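At4g34840 (Arabidopsis thaliana, PDB 3BSF) is a nucleosidase of the phosphorylase superfamily, an alpha/beta protein in a two-chain assembly, with adenine bound. Local coordinates at residues Thr48-Lys53 with Ile63-Lys68; Tyr118-Val123 with Arg143-Thr148. All coordinates share one frame; numbering follows the deposited sequence.

Interaction 1: residues Thr48-Lys53 with Ile63-Lys68; sequences TWIMFK and IVCPGK
T48 opens the contact at the mouth of a beta hairpin built from strands 50-56 and 59-65. Its OG1 reaches two carbonyls, lying 3.1 Å from K68 O and 3.2 Å from P66 O. W49 brings the edge of its indole to the same P66 carbonyl, CD1 lying 3.2 Å from P66 O near the ring plane; F43 meets this indole edge-to-face, and V85 and A88 of helix 79-91 touch it. At I50 regular antiparallel pairing begins: I50 N bonds to C65 O at 2.9 Å, and C65 N returns a nearly straight bond (172° at the hydrogen) to I50 O. With CG1 set between the backbone N and the carbonyl carbon (chi1 47°), I50 lays this carbon 3.7 Å from C65 CB. M51 pairs with V64 on the other face, that of helix 79-91, where their side chains cross obliquely, CG against CG2. F52 and I63 close a second two-bond ring and point, like I50 and C65, to the face where helix 23-33 packs. Backbone bonds thus fix the register, while apolar side chains bind the hairpin to helices on both faces.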
loop_
_atom_site.group_PDB
_atom_site.type_symbol
_atom_site.label_atom_id
_atom_site.label_comp_id
_atom_site.label_asym_id
_atom_site.label_seq_id
_atom_site.Cartn_x
_atom_site.Cartn_y
_atom_site.Cartn_z
ATOM N N THR A 48 1.058 -5.373 14.677
ATOM C CA THR A 48 1.913 -6.521 15.027
ATOM C C THR A 48 3.391 -6.250 14.737
ATOM O O THR A 48 4.225 -7.165 14.790
ATOM C CB THR A 48 1.490 -7.821 14.257
ATOM O OG1 THR A 48 1.609 -7.624 12.834
ATOM C CG2 THR A 48 0.061 -8.197 14.599
ATOM N N TRP A 49 3.703 -4.990 14.442
ATOM C CA TRP A 49 5.066 -4.573 14.123
ATOM C C TRP A 49 6.073 -4.785 15.247
ATOM O O TRP A 49 5.788 -4.528 16.416
ATOM C CB TRP A 49 5.075 -3.105 13.706
ATOM C CG TRP A 49 3.978 -2.795 12.748
ATOM C CD1 TRP A 49 3.301 -3.693 11.951
ATOM C CD2 TRP A 49 3.425 -1.503 12.449
ATOM N NE1 TRP A 49 2.365 -3.034 11.183
ATOM C CE2 TRP A 49 2.418 -1.693 11.468
ATOM C CE3 TRP A 49 3.676 -0.208 12.911
ATOM C CZ2 TRP A 49 1.669 -0.630 10.946
ATOM C CZ3 TRP A 49 2.922 0.850 12.384
ATOM C CH2 TRP A 49 1.935 0.626 11.417
ATOM N N ILE A 50 7.256 -5.263 14.875
ATOM C CA ILE A 50 8.325 -5.505 15.835
ATOM C C ILE A 50 9.520 -4.582 15.580
ATOM O O ILE A 50 9.783 -4.183 14.447
ATOM C CB ILE A 50 8.779 -6.981 15.774
ATOM C CG1 ILE A 50 8.998 -7.407 14.326
ATOM C CG2 ILE A 50 7.719 -7.869 16.409
ATOM C CD1 ILE A 50 9.304 -8.879 14.173
ATOM N N MET A 51 10.239 -4.228 16.634
ATOM C CA MET A 51 11.386 -3.344 16.462
ATOM C C MET A 51 12.605 -3.813 17.239
ATOM O O MET A 51 12.486 -4.287 18.358
ATOM C CB MET A 51 11.010 -1.915 16.887
ATOM C CG MET A 51 12.177 -0.937 17.024
ATOM S SD MET A 51 11.646 0.781 17.346
ATOM C CE MET A 51 10.953 0.663 18.981
ATOM N N PHE A 52 13.776 -3.698 16.621
ATOM C CA PHE A 52 15.036 -4.063 17.265
ATOM C C PHE A 52 15.948 -2.835 17.280
ATOM O O PHE A 52 16.294 -2.288 16.232
ATOM C CB PHE A 52 15.725 -5.209 16.532
ATOM C CG PHE A 52 14.911 -6.469 16.482
ATOM C CD1 PHE A 52 13.896 -6.625 15.542
ATOM C CD2 PHE A 52 15.168 -7.507 17.367
ATOM C CE1 PHE A 52 13.151 -7.797 15.483
ATOM C CE2 PHE A 52 14.435 -8.680 17.320
ATOM C CZ PHE A 52 13.425 -8.827 16.377
ATOM N N LYS A 53 16.318 -2.397 18.480
ATOM C CA LYS A 53 17.167 -1.227 18.647
ATOM C C LYS A 53 18.553 -1.643 19.098
ATOM O O LYS A 53 18.729 -2.695 19.698
ATOM C CB LYS A 53 16.548 -0.256 19.671
ATOM C CG LYS A 53 17.254 1.104 19.752
ATOM C CD LYS A 53 16.423 2.167 20.505
ATOM C CE LYS A 53 17.199 3.500 20.708
ATOM N NZ LYS A 53 17.646 4.164 19.439
ATOM N N ILE A 63 15.882 -1.685 13.514
ATOM C CA ILE A 63 15.333 -2.507 12.447
ATOM C C ILE A 63 13.851 -2.709 12.749
ATOM O O ILE A 63 13.493 -3.318 13.758
ATOM C CB ILE A 63 16.019 -3.888 12.367
ATOM C CG1 ILE A 63 17.501 -3.726 12.040
ATOM C CG2 ILE A 63 15.344 -4.732 11.298
ATOM C CD1 ILE A 63 18.218 -5.033 11.850
ATOM N N VAL A 64 12.984 -2.190 11.890
ATOM C CA VAL A 64 11.557 -2.335 12.108
ATOM C C VAL A 64 10.969 -3.282 11.080
ATOM O O VAL A 64 11.259 -3.162 9.899
ATOM C CB VAL A 64 10.844 -0.963 12.029
ATOM C CG1 VAL A 64 9.365 -1.128 12.296
ATOM C CG2 VAL A 64 11.445 -0.010 13.054
ATOM N N CYS A 65 10.154 -4.227 11.536
ATOM C CA CYS A 65 9.530 -5.203 10.652
ATOM C C CYS A 65 8.021 -5.226 10.870
ATOM O O CYS A 65 7.552 -5.092 11.999
ATOM C CB CYS A 65 10.121 -6.592 10.921
ATOM S SG CYS A 65 9.385 -7.966 9.964
ATOM N N PRO A 66 7.236 -5.382 9.784
ATOM C CA PRO A 66 5.778 -5.416 9.935
ATOM C C PRO A 66 5.307 -6.633 10.738
ATOM O O PRO A 66 4.143 -6.702 11.157
ATOM C CB PRO A 66 5.286 -5.426 8.487
ATOM C CG PRO A 66 6.422 -6.093 7.734
ATOM C CD PRO A 66 7.620 -5.453 8.357
ATOM N N GLY A 67 6.223 -7.581 10.952
ATOM C CA GLY A 67 5.903 -8.793 11.694
ATOM C C GLY A 67 5.101 -9.845 10.936
ATOM O O GLY A 67 5.154 -9.938 9.698
ATOM N N LYS A 68 4.347 -10.643 11.683
ATOM C CA LYS A 68 3.534 -11.707 11.102
ATOM C C LYS A 68 2.069 -11.306 11.142
ATOM O O LYS A 68 1.640 -10.667 12.100
ATOM C CB LYS A 68 3.728 -13.008 11.891
ATOM C CG LYS A 68 5.186 -13.374 12.131
ATOM C CD LYS A 68 5.510 -14.793 11.684
ATOM C CE LYS A 68 7.006 -15.102 11.835
ATOM N NZ LYS A 68 7.431 -16.405 11.189
#

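Interaction 2: residues Tyr118-Val123 with Arg143-Thr148; sequences YVVSTV and RNTFPT
V123 and R143 form the hydrogen-bonded pair of a short antiparallel beta ladder, in which the two-residue strand 143-144 pairs with the end of strand 117-125, at the margin of the mixed sheet of this phosphorylase-superfamily fold. Two bonds close the pair: V123 N to R143 O at 3.0 Å and R143 N to V123 O at 2.9 Å. Both side chains turn to the face covered by helix 190-199, where V123 meets A191 and A194; the R143 side chain touches A194 and Y195, and R143 NH2 makes a long, weak ion pair with D198. The next pair, T122 with N144, is non-hydrogen-bonded and looser. T122 stays buried against R161 and M142, its OG1 making a weak bond to R143 O, while exposed N144 lies on the solvent side and brings its ND2 no nearer than 3.8 Å to T122 CB. At S121 and T122 the chain turns a corner, and T145 holds it there, its N donating to S121 O at 3.2 Å. The T145 methyl packs across V120 CG1 at roughly a right angle, beside L206. The chi1 of 55° tucks the T145 hydroxyl between backbone N and carbonyl carbon, placing OG1 3.0 Å from both V120 O and S121 O.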
loop_
_atom_site.group_PDB
_atom_site.type_symbol
_atom_site.label_atom_id
_atom_site.label_comp_id
_atom_site.label_asym_id
_atom_site.label_seq_id
_atom_site.Cartn_x
_atom_site.Cartn_y
_atom_site.Cartn_z
ATOM N N TYR A 118 23.002 -5.860 -4.884
ATOM C CA TYR A 118 22.894 -4.579 -5.539
ATOM C C TYR A 118 22.419 -3.460 -4.617
ATOM O O TYR A 118 21.836 -3.698 -3.559
ATOM C CB TYR A 118 21.920 -4.662 -6.721
ATOM C CG TYR A 118 22.388 -5.463 -7.925
ATOM C CD1 TYR A 118 22.385 -6.858 -7.911
ATOM C CD2 TYR A 118 22.804 -4.822 -9.088
ATOM C CE1 TYR A 118 22.781 -7.594 -9.025
ATOM C CE2 TYR A 118 23.209 -5.547 -10.205
ATOM C CZ TYR A 118 23.194 -6.936 -10.171
ATOM O OH TYR A 118 23.592 -7.664 -11.280
ATOM N N VAL A 119 22.694 -2.235 -5.051
ATOM C CA VAL A 119 22.282 -1.023 -4.361
ATOM C C VAL A 119 21.379 -0.333 -5.383
ATOM O O VAL A 119 21.856 0.236 -6.375
ATOM C CB VAL A 119 23.484 -0.079 -4.039
ATOM C CG1 VAL A 119 22.963 1.280 -3.556
ATOM C CG2 VAL A 119 24.388 -0.708 -2.992
ATOM N N VAL A 120 20.072 -0.418 -5.150
ATOM C CA VAL A 120 19.081 0.185 -6.040
ATOM C C VAL A 120 19.367 1.663 -6.294
ATOM O O VAL A 120 19.628 2.422 -5.364
ATOM C CB VAL A 120 17.669 0.030 -5.453
ATOM C CG1 VAL A 120 16.648 0.762 -6.326
ATOM C CG2 VAL A 120 17.332 -1.450 -5.334
ATOM N N SER A 121 19.323 2.043 -7.570
ATOM C CA SER A 121 19.584 3.419 -8.017
ATOM C C SER A 121 18.290 4.191 -8.179
ATOM O O SER A 121 18.147 5.325 -7.717
ATOM C CB SER A 121 20.293 3.418 -9.372
ATOM O OG SER A 121 19.378 3.131 -10.407
ATOM N N THR A 122 17.361 3.559 -8.871
ATOM C CA THR A 122 16.060 4.131 -9.127
ATOM C C THR A 122 15.094 2.960 -9.016
ATOM O O THR A 122 15.409 1.839 -9.454
ATOM C CB THR A 122 16.015 4.764 -10.553
ATOM O OG1 THR A 122 14.674 5.149 -10.895
ATOM C CG2 THR A 122 16.528 3.780 -11.571
ATOM N N VAL A 123 13.936 3.217 -8.410
ATOM C CA VAL A 123 12.918 2.189 -8.231
ATOM C C VAL A 123 11.566 2.665 -8.744
ATOM O O VAL A 123 11.278 3.864 -8.749
ATOM C CB VAL A 123 12.783 1.785 -6.741
ATOM C CG1 VAL A 123 12.127 2.922 -5.926
ATOM C CG2 VAL A 123 11.990 0.482 -6.641
ATOM N N ARG A 143 11.073 6.764 -8.821
ATOM C CA ARG A 143 11.830 7.718 -8.032
ATOM C C ARG A 143 13.265 7.280 -7.731
ATOM O O ARG A 143 13.583 6.090 -7.791
ATOM C CB ARG A 143 11.090 8.049 -6.738
ATOM C CG ARG A 143 10.664 6.871 -5.892
ATOM C CD ARG A 143 10.059 7.379 -4.589
ATOM N NE ARG A 143 9.163 8.528 -4.783
ATOM C CZ ARG A 143 7.919 8.458 -5.261
ATOM N NH1 ARG A 143 7.393 7.286 -5.607
ATOM N NH2 ARG A 143 7.191 9.561 -5.385
ATOM N N ASN A 144 14.122 8.255 -7.427
ATOM C CA ASN A 144 15.539 8.027 -7.112
ATOM C C ASN A 144 15.779 7.692 -5.650
ATOM O O ASN A 144 14.951 8.001 -4.777
ATOM C CB ASN A 144 16.371 9.280 -7.390
ATOM C CG ASN A 144 16.664 9.483 -8.833
ATOM O OD1 ASN A 144 16.977 10.594 -9.245
ATOM N ND2 ASN A 144 16.586 8.412 -9.620
ATOM N N THR A 145 16.939 7.094 -5.392
ATOM C CA THR A 145 17.344 6.743 -4.040
ATOM C C THR A 145 18.389 7.785 -3.666
ATOM O O THR A 145 18.903 8.491 -4.541
ATOM C CB THR A 145 17.998 5.349 -3.982
ATOM O OG1 THR A 145 19.097 5.299 -4.901
ATOM C CG2 THR A 145 16.987 4.271 -4.345
ATOM N N PHE A 146 18.705 7.895 -2.380
ATOM C CA PHE A 146 19.706 8.856 -1.944
ATOM C C PHE A 146 21.048 8.475 -2.575
ATOM O O PHE A 146 21.473 7.322 -2.523
ATOM C CB PHE A 146 19.825 8.861 -0.418
ATOM C CG PHE A 146 20.682 9.963 0.102
ATOM C CD1 PHE A 146 20.202 11.272 0.128
ATOM C CD2 PHE A 146 21.989 9.711 0.503
ATOM C CE1 PHE A 146 21.015 12.319 0.545
ATOM C CE2 PHE A 146 22.809 10.742 0.918
ATOM C CZ PHE A 146 22.323 12.055 0.941
ATOM N N PRO A 147 21.730 9.446 -3.183
ATOM C CA PRO A 147 23.027 9.212 -3.833
ATOM C C PRO A 147 24.175 8.821 -2.901
ATOM O O PRO A 147 24.573 9.605 -2.042
ATOM C CB PRO A 147 23.281 10.530 -4.568
ATOM C CG PRO A 147 22.596 11.533 -3.678
ATOM C CD PRO A 147 21.303 10.850 -3.336
ATOM N N THR A 148 24.698 7.606 -3.079
ATOM C CA THR A 148 25.801 7.099 -2.256
ATOM C C THR A 148 26.928 6.489 -3.120
ATOM O O THR A 148 27.147 5.273 -3.141
ATOM C CB THR A 148 25.288 6.053 -1.225
ATOM O OG1 THR A 148 24.787 4.897 -1.908
ATOM C CG2 THR A 148 24.170 6.650 -0.383
#

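Interaction 1 is complete before interaction 2 begins along the chain, and the two lie on opposite sides of the molecular centre, their own centres 24 Å apart and their nearest atoms about 16 Å apart. They do not touch, yet both belong to one mixed sheet. Strand 59-65 of the hairpin runs beside strand 15-19, which pairs with strand 97-106; that strand pairs in turn with 204-213, the antiparallel neighbour of 117-125 in interaction 2. The general lesson is that one continuous sheet can relate remote contacts: a local hairpin in one part, a ladder whose strands are joined through helix 135-140 in another, with bound adenine about 14 Å from the P66 side chain and about 12 Å from that of V123.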